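Local coordinates for DNA repair and telomere maintenance protein nbs1 (Schizosaccharomyces pombe, PDB 3HUF) that serves as the adaptor subunit of the MRN complex in DNA double-strand break repair, recognising phosphorylated proteins such as Ctp1 through its FHA and BRCT domains, at residues C222-G228 with E245-L249; F169-I175 with F215-P219; N212-P216 with W298-I302. All blocks are in the same frame, centred on the assembly; numbering follows the deposited sequence.

Overall arrangement
Beyond the N-terminal FHA domain, the three contacts gather where the two BRCT repeats meet. The chain first passes through 169-175, at the end of helix 163-170 in BRCT 1, and contact 2 closes when it returns at 215-219 after helix 198-209. Contact 3 opens on nearly the same ground, at 212-216, sharing Phe215 and Pro216, and closes only at helix 294-302 in BRCT 2. Contact 1, from 222-228 to 245-249, falls wholly within that longer span and follows contact 2 in series. Side chains join all three: Leu170 packs on Cys222, Leu247 and Trp298, while Ile301 meets Leu226 and Leu247.

Contact 1 (C222-G228 with E245-L249); sequences CINSLEG and ELLGL
Asn224 and Leu226 each give a backbone N-H to the C-terminal end of helix 238-246, where the chain leaves the helix through a Schellman motif with Gly248 at positive phi. This helix connects the parallel strands 230-234 and 250-254 in the beta-alpha-beta crossover of BRCT 2, and the contact seats the lead-in to that unit on the helix end. Asn224 N donates to Leu246 O at 2.9 Å (165° at the hydrogen) and Leu226 N to Leu247 O at 2.8 Å, so consecutive carbonyls of the helix end are taken up by two overlapping beta turns, type II from Cys222 to Ser225 and type I from Asn224 to Glu227. Packing is tight here: Gly248, lacking a side chain, lets its CA come within 4.0 Å of Asn224 CA. On the buried side, Leu226 holds CG anti to its carbonyl carbon (chi1 -59°), which sets CD1 3.8 Å from Leu249 CG, the two side chains pointing the same way; Leu247 continues onto Leu170 and Ile301. The solvent side is looser. There the Asn224 amide spans Gly248, and Asn224 ND2 donates to Glu227 OE1 at 3.0 Å; that oxygen lies close to the Asn224 amide plane but is met from above its own carboxylate plane. With an alanine here, the Glu227 carboxylate would probably lose its N-H mate and be set free to turn, and Gly248 would lose its cover. At this outer margin Glu227 CA directs a CA-H...O contact at Gly248 O, 3.3 Å away with 164° at the hydrogen.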
ATOM      1  N   CYS A 222     -14.712 -16.139  -1.844  1.00 56.35           N
ATOM      2  CA  CYS A 222     -15.727 -15.083  -1.812  1.00 56.17           C
ATOM      3  C   CYS A 222     -16.039 -14.539  -3.195  1.00 55.48           C
ATOM      4  O   CYS A 222     -17.194 -14.234  -3.508  1.00 55.54           O
ATOM      5  CB  CYS A 222     -15.264 -13.933  -0.918  1.00 56.35           C
ATOM      6  SG  CYS A 222     -16.030 -13.903   0.690  1.00 57.92           S
ATOM      7  N   ILE A 223     -14.991 -14.421  -4.008  1.00 54.95           N
ATOM      8  CA  ILE A 223     -15.068 -13.830  -5.343  1.00 54.36           C
ATOM      9  C   ILE A 223     -15.919 -14.684  -6.285  1.00 54.16           C
ATOM     10  O   ILE A 223     -15.697 -15.892  -6.411  1.00 54.33           O
ATOM     11  CB  ILE A 223     -13.645 -13.546  -5.907  1.00 54.28           C
ATOM     12  CG1 ILE A 223     -13.098 -12.249  -5.299  1.00 53.85           C
ATOM     13  CG2 ILE A 223     -13.648 -13.443  -7.438  1.00 54.41           C
ATOM     14  CD1 ILE A 223     -11.587 -12.209  -5.169  1.00 53.11           C
ATOM     15  N   ASN A 224     -16.908 -14.036  -6.904  1.00 53.82           N
ATOM     16  CA  ASN A 224     -17.917 -14.673  -7.771  1.00 53.65           C
ATOM     17  C   ASN A 224     -18.828 -15.727  -7.129  1.00 53.21           C
ATOM     18  O   ASN A 224     -19.309 -16.633  -7.816  1.00 53.47           O
ATOM     19  CB  ASN A 224     -17.301 -15.207  -9.071  1.00 53.76           C
ATOM     20  CG  ASN A 224     -17.369 -14.200 -10.201  1.00 54.46           C
ATOM     21  OD1 ASN A 224     -16.722 -13.153 -10.158  1.00 56.03           O
ATOM     22  ND2 ASN A 224     -18.156 -14.514 -11.224  1.00 55.63           N
ATOM     23  N   SER A 225     -19.089 -15.600  -5.829  1.00 52.57           N
ATOM     24  CA  SER A 225     -19.987 -16.541  -5.146  1.00 52.08           C
ATOM     25  C   SER A 225     -21.471 -16.304  -5.466  1.00 51.46           C
ATOM     26  O   SER A 225     -22.305 -17.195  -5.276  1.00 51.68           O
ATOM     27  CB  SER A 225     -19.737 -16.580  -3.623  1.00 51.98           C
ATOM     28  OG  SER A 225     -19.742 -15.286  -3.032  1.00 53.17           O
ATOM     29  N   LEU A 226     -21.796 -15.115  -5.964  1.00 50.68           N
ATOM     30  CA  LEU A 226     -23.178 -14.784  -6.306  1.00 49.95           C
ATOM     31  C   LEU A 226     -23.400 -14.655  -7.809  1.00 49.80           C
ATOM     32  O   LEU A 226     -24.317 -13.939  -8.237  1.00 49.43           O
ATOM     33  CB  LEU A 226     -23.608 -13.482  -5.630  1.00 49.77           C
ATOM     34  CG  LEU A 226     -23.576 -13.353  -4.113  1.00 49.35           C
ATOM     35  CD1 LEU A 226     -24.078 -11.981  -3.742  1.00 48.34           C
ATOM     36  CD2 LEU A 226     -24.435 -14.426  -3.460  1.00 49.98           C
ATOM     37  N   GLU A 227     -22.561 -15.329  -8.605  1.00 49.88           N
ATOM     38  CA  GLU A 227     -22.727 -15.290 -10.058  1.00 50.27           C
ATOM     39  C   GLU A 227     -24.065 -15.927 -10.428  1.00 49.93           C
ATOM     40  O   GLU A 227     -24.516 -16.870  -9.771  1.00 50.01           O
ATOM     41  CB  GLU A 227     -21.549 -15.956 -10.784  1.00 50.62           C
ATOM     42  CG  GLU A 227     -21.454 -17.474 -10.632  1.00 52.40           C
ATOM     43  CD  GLU A 227     -20.018 -17.977 -10.618  1.00 54.95           C
ATOM     44  OE1 GLU A 227     -19.142 -17.332 -11.246  1.00 55.70           O
ATOM     45  OE2 GLU A 227     -19.766 -19.016  -9.965  1.00 55.56           O
ATOM     46  N   GLY A 228     -24.718 -15.372 -11.446  1.00 49.53           N
ATOM     47  CA  GLY A 228     -26.082 -15.764 -11.789  1.00 49.00           C
ATOM     48  C   GLY A 228     -27.124 -14.825 -11.198  1.00 48.56           C
ATOM     49  O   GLY A 228     -28.216 -14.672 -11.755  1.00 48.19           O
ATOM     50  N   GLU A 245     -19.650  -6.269  -8.105  1.00 39.89           N
ATOM     51  CA  GLU A 245     -19.017  -6.959  -9.230  1.00 40.90           C
ATOM     52  C   GLU A 245     -18.172  -8.138  -8.760  1.00 40.99           C
ATOM     53  O   GLU A 245     -18.326  -9.247  -9.261  1.00 40.57           O
ATOM     54  CB  GLU A 245     -18.098  -6.011  -9.987  1.00 41.40           C
ATOM     55  CG  GLU A 245     -18.590  -5.608 -11.344  1.00 44.05           C
ATOM     56  CD  GLU A 245     -17.533  -4.851 -12.133  1.00 46.52           C
ATOM     57  OE1 GLU A 245     -17.774  -4.620 -13.336  1.00 47.47           O
ATOM     58  OE2 GLU A 245     -16.471  -4.492 -11.557  1.00 48.37           O
ATOM     59  N   LEU A 246     -17.276  -7.879  -7.800  1.00 41.13           N
ATOM     60  CA  LEU A 246     -16.402  -8.911  -7.236  1.00 41.34           C
ATOM     61  C   LEU A 246     -17.152 -10.115  -6.656  1.00 41.50           C
ATOM     62  O   LEU A 246     -16.586 -11.204  -6.579  1.00 41.30           O
ATOM     63  CB  LEU A 246     -15.439  -8.325  -6.200  1.00 41.47           C
ATOM     64  CG  LEU A 246     -14.384  -7.357  -6.756  1.00 41.94           C
ATOM     65  CD1 LEU A 246     -13.463  -6.835  -5.661  1.00 40.82           C
ATOM     66  CD2 LEU A 246     -13.582  -7.990  -7.904  1.00 44.47           C
ATOM     67  N   LEU A 247     -18.418  -9.917  -6.279  1.00 41.47           N
ATOM     68  CA  LEU A 247     -19.275 -10.999  -5.807  1.00 41.50           C
ATOM     69  C   LEU A 247     -19.952 -11.709  -6.980  1.00 41.56           C
ATOM     70  O   LEU A 247     -20.674 -12.683  -6.787  1.00 41.44           O
ATOM     71  CB  LEU A 247     -20.319 -10.479  -4.809  1.00 41.46           C
ATOM     72  CG  LEU A 247     -19.779  -9.743  -3.575  1.00 42.07           C
ATOM     73  CD1 LEU A 247     -20.902  -9.174  -2.712  1.00 41.72           C
ATOM     74  CD2 LEU A 247     -18.857 -10.635  -2.739  1.00 42.85           C
ATOM     75  N   GLY A 248     -19.709 -11.221  -8.195  1.00 41.62           N
ATOM     76  CA  GLY A 248     -20.271 -11.823  -9.401  1.00 41.82           C
ATOM     77  C   GLY A 248     -21.692 -11.383  -9.710  1.00 42.06           C
ATOM     78  O   GLY A 248     -22.373 -12.005 -10.531  1.00 42.19           O
ATOM     79  N   LEU A 249     -22.141 -10.308  -9.063  1.00 42.03           N
ATOM     80  CA  LEU A 249     -23.494  -9.796  -9.271  1.00 41.97           C
ATOM     81  C   LEU A 249     -23.615  -8.967 -10.556  1.00 42.45           C
ATOM     82  O   LEU A 249     -22.620  -8.420 -11.066  1.00 42.57           O
ATOM     83  CB  LEU A 249     -23.937  -8.945  -8.082  1.00 41.63           C
ATOM     84  CG  LEU A 249     -24.295  -9.621  -6.760  1.00 41.10           C
ATOM     85  CD1 LEU A 249     -24.279  -8.599  -5.652  1.00 39.10           C
ATOM     86  CD2 LEU A 249     -25.669 -10.300  -6.839  1.00 40.81           C
TER

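Contact 2 (F169-I175 with F215-P219); sequences FLKKTVI and FPSSP
The Schellman motif that ends helix 163-170 of BRCT 1, with Lys172 at positive phi as its C-prime residue, packs against Phe215-Pro219, the approach to helix 219-222. The Phe169 ring carries the contact, held between two residues of the other segment. Over the centre of one face sits Pro219 CG, a CH-pi contact 4.3 Å from the Phe169 centroid and only 12° off the ring normal. Phe215 CD2 lies over the opposite face of the Phe169 ring, toward that ring's rim, 3.5 Å from Phe169 CD1; the two ring planes are inclined at 56°. Farther out, Phe169 CE2 touches Pro216 CD at 3.7 Å, and Phe169 CZ lies 3.5 Å from Ser218 C. Phe169 reaches into this slot because its CG is anti to the backbone N (chi1 -171°), which carries the ring away from its own helix. Ile175, on the following strand, meets Phe215 from the opposite direction, its CD1 3.8 Å from Phe215 CE2. On the exposed flank the extended Lys172 crosses Pro219, with Lys172 CG 3.9 Å from Pro219 CB. No hydrogen bond joins the segments: Lys172 N bonds back to Phe169 O, and Ser218, the N-cap residue of helix 219-222, turns OG to Asp221 N. With these polar groups served inside their own helix ends, the join depends on the close fit of two prolines and two aromatic rings.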
ATOM      1  N   PHE A 169     -10.605  -6.840   1.761  1.00 38.11           N
ATOM      2  CA  PHE A 169     -10.438  -8.288   1.662  1.00 38.18           C
ATOM      3  C   PHE A 169     -10.652  -8.803   0.235  1.00 38.94           C
ATOM      4  O   PHE A 169      -9.862  -9.598  -0.288  1.00 38.75           O
ATOM      5  CB  PHE A 169     -11.436  -8.973   2.599  1.00 37.50           C
ATOM      6  CG  PHE A 169     -11.217 -10.436   2.737  1.00 36.45           C
ATOM      7  CD1 PHE A 169     -10.155 -10.920   3.489  1.00 35.45           C
ATOM      8  CD2 PHE A 169     -12.076 -11.343   2.124  1.00 36.31           C
ATOM      9  CE1 PHE A 169      -9.954 -12.277   3.634  1.00 34.77           C
ATOM     10  CE2 PHE A 169     -11.879 -12.697   2.269  1.00 36.17           C
ATOM     11  CZ  PHE A 169     -10.817 -13.167   3.019  1.00 35.66           C
ATOM     12  N   LEU A 170     -11.737  -8.342  -0.383  1.00 39.86           N
ATOM     13  CA  LEU A 170     -12.128  -8.804  -1.706  1.00 40.05           C
ATOM     14  C   LEU A 170     -11.204  -8.349  -2.829  1.00 40.88           C
ATOM     15  O   LEU A 170     -10.939  -9.125  -3.748  1.00 40.97           O
ATOM     16  CB  LEU A 170     -13.571  -8.409  -2.007  1.00 40.02           C
ATOM     17  CG  LEU A 170     -14.602  -9.291  -1.306  1.00 39.62           C
ATOM     18  CD1 LEU A 170     -15.951  -8.624  -1.342  1.00 38.60           C
ATOM     19  CD2 LEU A 170     -14.662 -10.645  -1.978  1.00 38.67           C
ATOM     20  N   LYS A 171     -10.711  -7.110  -2.765  1.00 41.55           N
ATOM     21  CA  LYS A 171      -9.767  -6.649  -3.792  1.00 42.76           C
ATOM     22  C   LYS A 171      -8.307  -7.064  -3.511  1.00 42.34           C
ATOM     23  O   LYS A 171      -7.365  -6.547  -4.114  1.00 42.48           O
ATOM     24  CB  LYS A 171      -9.931  -5.142  -4.136  1.00 42.83           C
ATOM     25  CG  LYS A 171     -10.149  -4.185  -2.977  1.00 44.43           C
ATOM     26  CD  LYS A 171     -10.036  -2.725  -3.436  1.00 47.21           C
ATOM     27  CE  LYS A 171      -9.697  -1.779  -2.265  1.00 49.28           C
ATOM     28  NZ  LYS A 171      -9.091  -0.478  -2.747  1.00 50.01           N
ATOM     29  N   LYS A 172      -8.150  -8.017  -2.590  1.00 41.68           N
ATOM     30  CA  LYS A 172      -6.867  -8.662  -2.272  1.00 41.37           C
ATOM     31  C   LYS A 172      -5.829  -7.757  -1.617  1.00 40.85           C
ATOM     32  O   LYS A 172      -4.619  -7.979  -1.724  1.00 40.88           O
ATOM     33  CB  LYS A 172      -6.311  -9.435  -3.475  1.00 42.11           C
ATOM     34  CG  LYS A 172      -7.180 -10.641  -3.846  1.00 44.22           C
ATOM     35  CD  LYS A 172      -7.012 -11.045  -5.300  1.00 48.05           C
ATOM     36  CE  LYS A 172      -7.742 -12.346  -5.574  1.00 50.72           C
ATOM     37  NZ  LYS A 172      -7.388 -12.900  -6.918  1.00 53.71           N
ATOM     38  N   THR A 173      -6.322  -6.730  -0.932  1.00 40.02           N
ATOM     39  CA  THR A 173      -5.484  -5.858  -0.134  1.00 39.34           C
ATOM     40  C   THR A 173      -5.060  -6.639   1.113  1.00 38.77           C
ATOM     41  O   THR A 173      -5.779  -7.529   1.558  1.00 38.77           O
ATOM     42  CB  THR A 173      -6.265  -4.607   0.245  1.00 39.21           C
ATOM     43  OG1 THR A 173      -6.767  -4.012  -0.952  1.00 39.06           O
ATOM     44  CG2 THR A 173      -5.397  -3.594   0.963  1.00 38.86           C
ATOM     45  N   VAL A 174      -3.875  -6.333   1.633  1.00 38.28           N
ATOM     46  CA  VAL A 174      -3.378  -6.925   2.869  1.00 37.37           C
ATOM     47  C   VAL A 174      -4.029  -6.211   4.063  1.00 36.92           C
ATOM     48  O   VAL A 174      -3.936  -5.003   4.208  1.00 35.77           O
ATOM     49  CB  VAL A 174      -1.824  -6.822   2.943  1.00 37.44           C
ATOM     50  CG1 VAL A 174      -1.290  -7.448   4.235  1.00 37.81           C
ATOM     51  CG2 VAL A 174      -1.186  -7.491   1.729  1.00 35.72           C
ATOM     52  N   ILE A 175      -4.712  -6.968   4.920  1.00 37.12           N
ATOM     53  CA  ILE A 175      -5.403  -6.359   6.041  1.00 36.20           C
ATOM     54  C   ILE A 175      -4.521  -6.415   7.275  1.00 37.00           C
ATOM     55  O   ILE A 175      -4.012  -7.456   7.651  1.00 36.81           O
ATOM     56  CB  ILE A 175      -6.790  -7.011   6.275  1.00 36.79           C
ATOM     57  CG1 ILE A 175      -7.703  -6.745   5.062  1.00 35.31           C
ATOM     58  CG2 ILE A 175      -7.422  -6.506   7.592  1.00 34.53           C
ATOM     59  CD1 ILE A 175      -8.971  -7.547   5.109  1.00 36.60           C
ATOM     60  N   PHE A 215     -14.514 -13.472   8.553  1.00 41.83           N
ATOM     61  CA  PHE A 215     -13.785 -13.759   7.317  1.00 42.46           C
ATOM     62  C   PHE A 215     -13.955 -15.215   6.915  1.00 43.75           C
ATOM     63  O   PHE A 215     -14.056 -16.084   7.782  1.00 43.55           O
ATOM     64  CB  PHE A 215     -12.292 -13.500   7.498  1.00 41.44           C
ATOM     65  CG  PHE A 215     -11.940 -12.057   7.667  1.00 40.39           C
ATOM     66  CD1 PHE A 215     -11.798 -11.509   8.937  1.00 37.98           C
ATOM     67  CD2 PHE A 215     -11.737 -11.246   6.547  1.00 38.20           C
ATOM     68  CE1 PHE A 215     -11.471 -10.181   9.091  1.00 37.80           C
ATOM     69  CE2 PHE A 215     -11.419  -9.921   6.678  1.00 36.47           C
ATOM     70  CZ  PHE A 215     -11.275  -9.373   7.940  1.00 37.24           C
ATOM     71  N   PRO A 216     -13.981 -15.490   5.596  1.00 45.26           N
ATOM     72  CA  PRO A 216     -13.802 -16.876   5.169  1.00 46.44           C
ATOM     73  C   PRO A 216     -12.305 -17.159   5.013  1.00 47.51           C
ATOM     74  O   PRO A 216     -11.486 -16.336   5.428  1.00 47.68           O
ATOM     75  CB  PRO A 216     -14.529 -16.924   3.824  1.00 46.23           C
ATOM     76  CG  PRO A 216     -14.403 -15.539   3.279  1.00 45.82           C
ATOM     77  CD  PRO A 216     -14.196 -14.585   4.449  1.00 45.50           C
ATOM     78  N   SER A 217     -11.957 -18.306   4.432  1.00 48.72           N
ATOM     79  CA  SER A 217     -10.549 -18.706   4.285  1.00 49.79           C
ATOM     80  C   SER A 217      -9.703 -17.768   3.410  1.00 50.41           C
ATOM     81  O   SER A 217      -8.545 -17.467   3.735  1.00 50.85           O
ATOM     82  CB  SER A 217     -10.463 -20.146   3.761  1.00 49.84           C
ATOM     83  OG  SER A 217     -10.809 -21.087   4.774  1.00 50.17           O
ATOM     84  N   SER A 218     -10.289 -17.293   2.314  1.00 50.92           N
ATOM     85  CA  SER A 218      -9.541 -16.568   1.299  1.00 51.76           C
ATOM     86  C   SER A 218     -10.449 -15.606   0.539  1.00 52.36           C
ATOM     87  O   SER A 218     -11.668 -15.787   0.523  1.00 52.54           O
ATOM     88  CB  SER A 218      -8.926 -17.566   0.312  1.00 51.68           C
ATOM     89  OG  SER A 218      -9.931 -18.137  -0.506  1.00 51.66           O
ATOM     90  N   PRO A 219      -9.864 -14.573  -0.087  1.00 52.84           N
ATOM     91  CA  PRO A 219     -10.622 -13.786  -1.063  1.00 53.58           C
ATOM     92  C   PRO A 219     -11.211 -14.653  -2.187  1.00 54.26           C
ATOM     93  O   PRO A 219     -12.345 -14.417  -2.617  1.00 54.36           O
ATOM     94  CB  PRO A 219      -9.572 -12.825  -1.621  1.00 53.39           C
ATOM     95  CG  PRO A 219      -8.593 -12.683  -0.523  1.00 52.95           C
ATOM     96  CD  PRO A 219      -8.505 -14.040   0.099  1.00 52.96           C
TER

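Contact 3 (N212-P216 with W298-I302); sequences NDQFP and WKIII
An indole N-H bonded to a main-chain carbonyl 84 residues earlier is the striking feature here: Trp298 NE1 donates to Gln214 O at 2.8 Å, with 156° at the hydrogen. The oxygen lies at the edge of the indole, 7° out of its plane, while the donor is tilted from the Gln214 carbonyl plane. With chi1 at -173°, placing CG opposite the main-chain N, the indole of Trp298 projects from helix 294-302 toward the turn. Beside the bond, Ile302 brings CD1 to 3.5 Å from Gln214 O, and its CG1 lies over one face of the indole, toward the rim. Pro216 CD completes the apolar patch at 4.3 Å from Ile302 CG1. The carbonyl is presented by a type I beta turn from Asn212 to Phe215, reinforced by an Asx turn in which Asn212 OD1 accepts from Gln214 N. The side chain of Gln214 leaves in another direction, OE1 accepting from Ile161 N. Trp298 also packs on Met166 and Leu170 of helix 163-170, so helix 294-302 meets both the linker and BRCT 1, consistent with the helix-mediated interface by which tandem BRCT repeats pack.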
ATOM      1  N   ASN A 212     -11.648 -16.596  12.699  1.00 39.01           N
ATOM      2  CA  ASN A 212     -12.377 -15.336  12.677  1.00 39.41           C
ATOM      3  C   ASN A 212     -13.679 -15.482  11.882  1.00 39.71           C
ATOM      4  O   ASN A 212     -13.635 -15.649  10.665  1.00 39.45           O
ATOM      5  CB  ASN A 212     -11.479 -14.247  12.082  1.00 38.80           C
ATOM      6  CG  ASN A 212     -11.951 -12.844  12.416  1.00 39.13           C
ATOM      7  OD1 ASN A 212     -13.147 -12.590  12.539  1.00 39.35           O
ATOM      8  ND2 ASN A 212     -11.007 -11.918  12.553  1.00 37.75           N
ATOM      9  N   ASP A 213     -14.827 -15.423  12.570  1.00 40.32           N
ATOM     10  CA  ASP A 213     -16.133 -15.589  11.914  1.00 41.06           C
ATOM     11  C   ASP A 213     -16.611 -14.379  11.087  1.00 41.15           C
ATOM     12  O   ASP A 213     -17.774 -14.307  10.679  1.00 41.67           O
ATOM     13  CB  ASP A 213     -17.217 -16.044  12.914  1.00 41.41           C
ATOM     14  CG  ASP A 213     -17.721 -14.915  13.835  1.00 42.66           C
ATOM     15  OD1 ASP A 213     -17.168 -13.789  13.852  1.00 42.49           O
ATOM     16  OD2 ASP A 213     -18.697 -15.177  14.572  1.00 45.76           O
ATOM     17  N   GLN A 214     -15.722 -13.428  10.860  1.00 40.99           N
ATOM     18  CA  GLN A 214     -16.043 -12.290  10.028  1.00 41.28           C
ATOM     19  C   GLN A 214     -15.366 -12.452   8.664  1.00 41.45           C
ATOM     20  O   GLN A 214     -15.617 -11.677   7.741  1.00 40.87           O
ATOM     21  CB  GLN A 214     -15.604 -10.987  10.714  1.00 41.41           C
ATOM     22  CG  GLN A 214     -16.378 -10.663  12.003  1.00 40.73           C
ATOM     23  CD  GLN A 214     -17.854 -10.372  11.740  1.00 41.18           C
ATOM     24  OE1 GLN A 214     -18.190  -9.481  10.958  1.00 39.94           O
ATOM     25  NE2 GLN A 214     -18.737 -11.131  12.392  1.00 39.25           N
ATOM     26  N   PHE A 215     -14.514 -13.472   8.553  1.00 41.83           N
ATOM     27  CA  PHE A 215     -13.785 -13.759   7.317  1.00 42.46           C
ATOM     28  C   PHE A 215     -13.955 -15.215   6.915  1.00 43.75           C
ATOM     29  O   PHE A 215     -14.056 -16.084   7.782  1.00 43.55           O
ATOM     30  CB  PHE A 215     -12.292 -13.500   7.498  1.00 41.44           C
ATOM     31  CG  PHE A 215     -11.940 -12.057   7.667  1.00 40.39           C
ATOM     32  CD1 PHE A 215     -11.798 -11.509   8.937  1.00 37.98           C
ATOM     33  CD2 PHE A 215     -11.737 -11.246   6.547  1.00 38.20           C
ATOM     34  CE1 PHE A 215     -11.471 -10.181   9.091  1.00 37.80           C
ATOM     35  CE2 PHE A 215     -11.419  -9.921   6.678  1.00 36.47           C
ATOM     36  CZ  PHE A 215     -11.275  -9.373   7.940  1.00 37.24           C
ATOM     37  N   PRO A 216     -13.981 -15.490   5.596  1.00 45.26           N
ATOM     38  CA  PRO A 216     -13.802 -16.876   5.169  1.00 46.44           C
ATOM     39  C   PRO A 216     -12.305 -17.159   5.013  1.00 47.51           C
ATOM     40  O   PRO A 216     -11.486 -16.336   5.428  1.00 47.68           O
ATOM     41  CB  PRO A 216     -14.529 -16.924   3.824  1.00 46.23           C
ATOM     42  CG  PRO A 216     -14.403 -15.539   3.279  1.00 45.82           C
ATOM     43  CD  PRO A 216     -14.196 -14.585   4.449  1.00 45.50           C
ATOM     44  N   TRP A 298     -22.846  -9.823   3.332  1.00 47.69           N
ATOM     45  CA  TRP A 298     -21.587 -10.430   3.778  1.00 48.30           C
ATOM     46  C   TRP A 298     -21.842 -11.625   4.705  1.00 49.40           C
ATOM     47  O   TRP A 298     -21.164 -12.648   4.602  1.00 49.09           O
ATOM     48  CB  TRP A 298     -20.726  -9.384   4.479  1.00 47.90           C
ATOM     49  CG  TRP A 298     -19.332  -9.821   4.859  1.00 47.41           C
ATOM     50  CD1 TRP A 298     -18.901 -10.184   6.103  1.00 47.40           C
ATOM     51  CD2 TRP A 298     -18.184  -9.913   3.994  1.00 47.14           C
ATOM     52  NE1 TRP A 298     -17.558 -10.497   6.071  1.00 47.02           N
ATOM     53  CE2 TRP A 298     -17.094 -10.341   4.791  1.00 46.60           C
ATOM     54  CE3 TRP A 298     -17.968  -9.670   2.630  1.00 47.35           C
ATOM     55  CZ2 TRP A 298     -15.814 -10.549   4.265  1.00 45.75           C
ATOM     56  CZ3 TRP A 298     -16.683  -9.870   2.106  1.00 46.70           C
ATOM     57  CH2 TRP A 298     -15.626 -10.303   2.927  1.00 46.46           C
ATOM     58  N   LYS A 299     -22.830 -11.494   5.589  1.00 50.62           N
ATOM     59  CA  LYS A 299     -23.213 -12.581   6.492  1.00 52.75           C
ATOM     60  C   LYS A 299     -23.581 -13.856   5.736  1.00 53.87           C
ATOM     61  O   LYS A 299     -23.233 -14.955   6.160  1.00 53.70           O
ATOM     62  CB  LYS A 299     -24.360 -12.154   7.415  1.00 52.58           C
ATOM     63  CG  LYS A 299     -23.995 -10.980   8.306  1.00 53.22           C
ATOM     64  CD  LYS A 299     -25.003 -10.748   9.409  1.00 54.66           C
ATOM     65  CE  LYS A 299     -24.466  -9.715  10.389  1.00 55.32           C
ATOM     66  NZ  LYS A 299     -25.032  -9.876  11.759  1.00 55.97           N
ATOM     67  N   ILE A 300     -24.262 -13.688   4.605  1.00 55.67           N
ATOM     68  CA  ILE A 300     -24.662 -14.802   3.745  1.00 57.44           C
ATOM     69  C   ILE A 300     -23.482 -15.280   2.896  1.00 58.75           C
ATOM     70  O   ILE A 300     -23.334 -16.474   2.627  1.00 59.00           O
ATOM     71  CB  ILE A 300     -25.849 -14.407   2.815  1.00 57.22           C
ATOM     72  CG1 ILE A 300     -26.950 -13.690   3.607  1.00 57.12           C
ATOM     73  CG2 ILE A 300     -26.421 -15.634   2.106  1.00 57.39           C
ATOM     74  CD1 ILE A 300     -27.992 -12.975   2.737  1.00 56.14           C
ATOM     75  N   ILE A 301     -22.637 -14.338   2.493  1.00 60.41           N
ATOM     76  CA  ILE A 301     -21.532 -14.609   1.571  1.00 62.29           C
ATOM     77  C   ILE A 301     -20.470 -15.510   2.207  1.00 63.68           C
ATOM     78  O   ILE A 301     -19.716 -16.201   1.509  1.00 63.86           O
ATOM     79  CB  ILE A 301     -20.956 -13.282   1.028  1.00 62.07           C
ATOM     80  CG1 ILE A 301     -21.046 -13.261  -0.488  1.00 62.16           C
ATOM     81  CG2 ILE A 301     -19.555 -12.971   1.555  1.00 62.48           C
ATOM     82  CD1 ILE A 301     -21.842 -12.101  -0.958  1.00 61.97           C
ATOM     83  N   ILE A 302     -20.457 -15.499   3.541  1.00 65.41           N
ATOM     84  CA  ILE A 302     -19.676 -16.407   4.368  1.00 66.72           C
ATOM     85  C   ILE A 302     -20.471 -17.687   4.610  1.00 67.80           C
ATOM     86  O   ILE A 302     -20.092 -18.754   4.116  1.00 68.20           O
ATOM     87  CB  ILE A 302     -19.372 -15.769   5.752  1.00 66.64           C
ATOM     88  CG1 ILE A 302     -18.336 -14.656   5.640  1.00 65.98           C
ATOM     89  CG2 ILE A 302     -18.901 -16.817   6.750  1.00 66.92           C
ATOM     90  CD1 ILE A 302     -18.285 -13.790   6.878  1.00 65.86           C
TER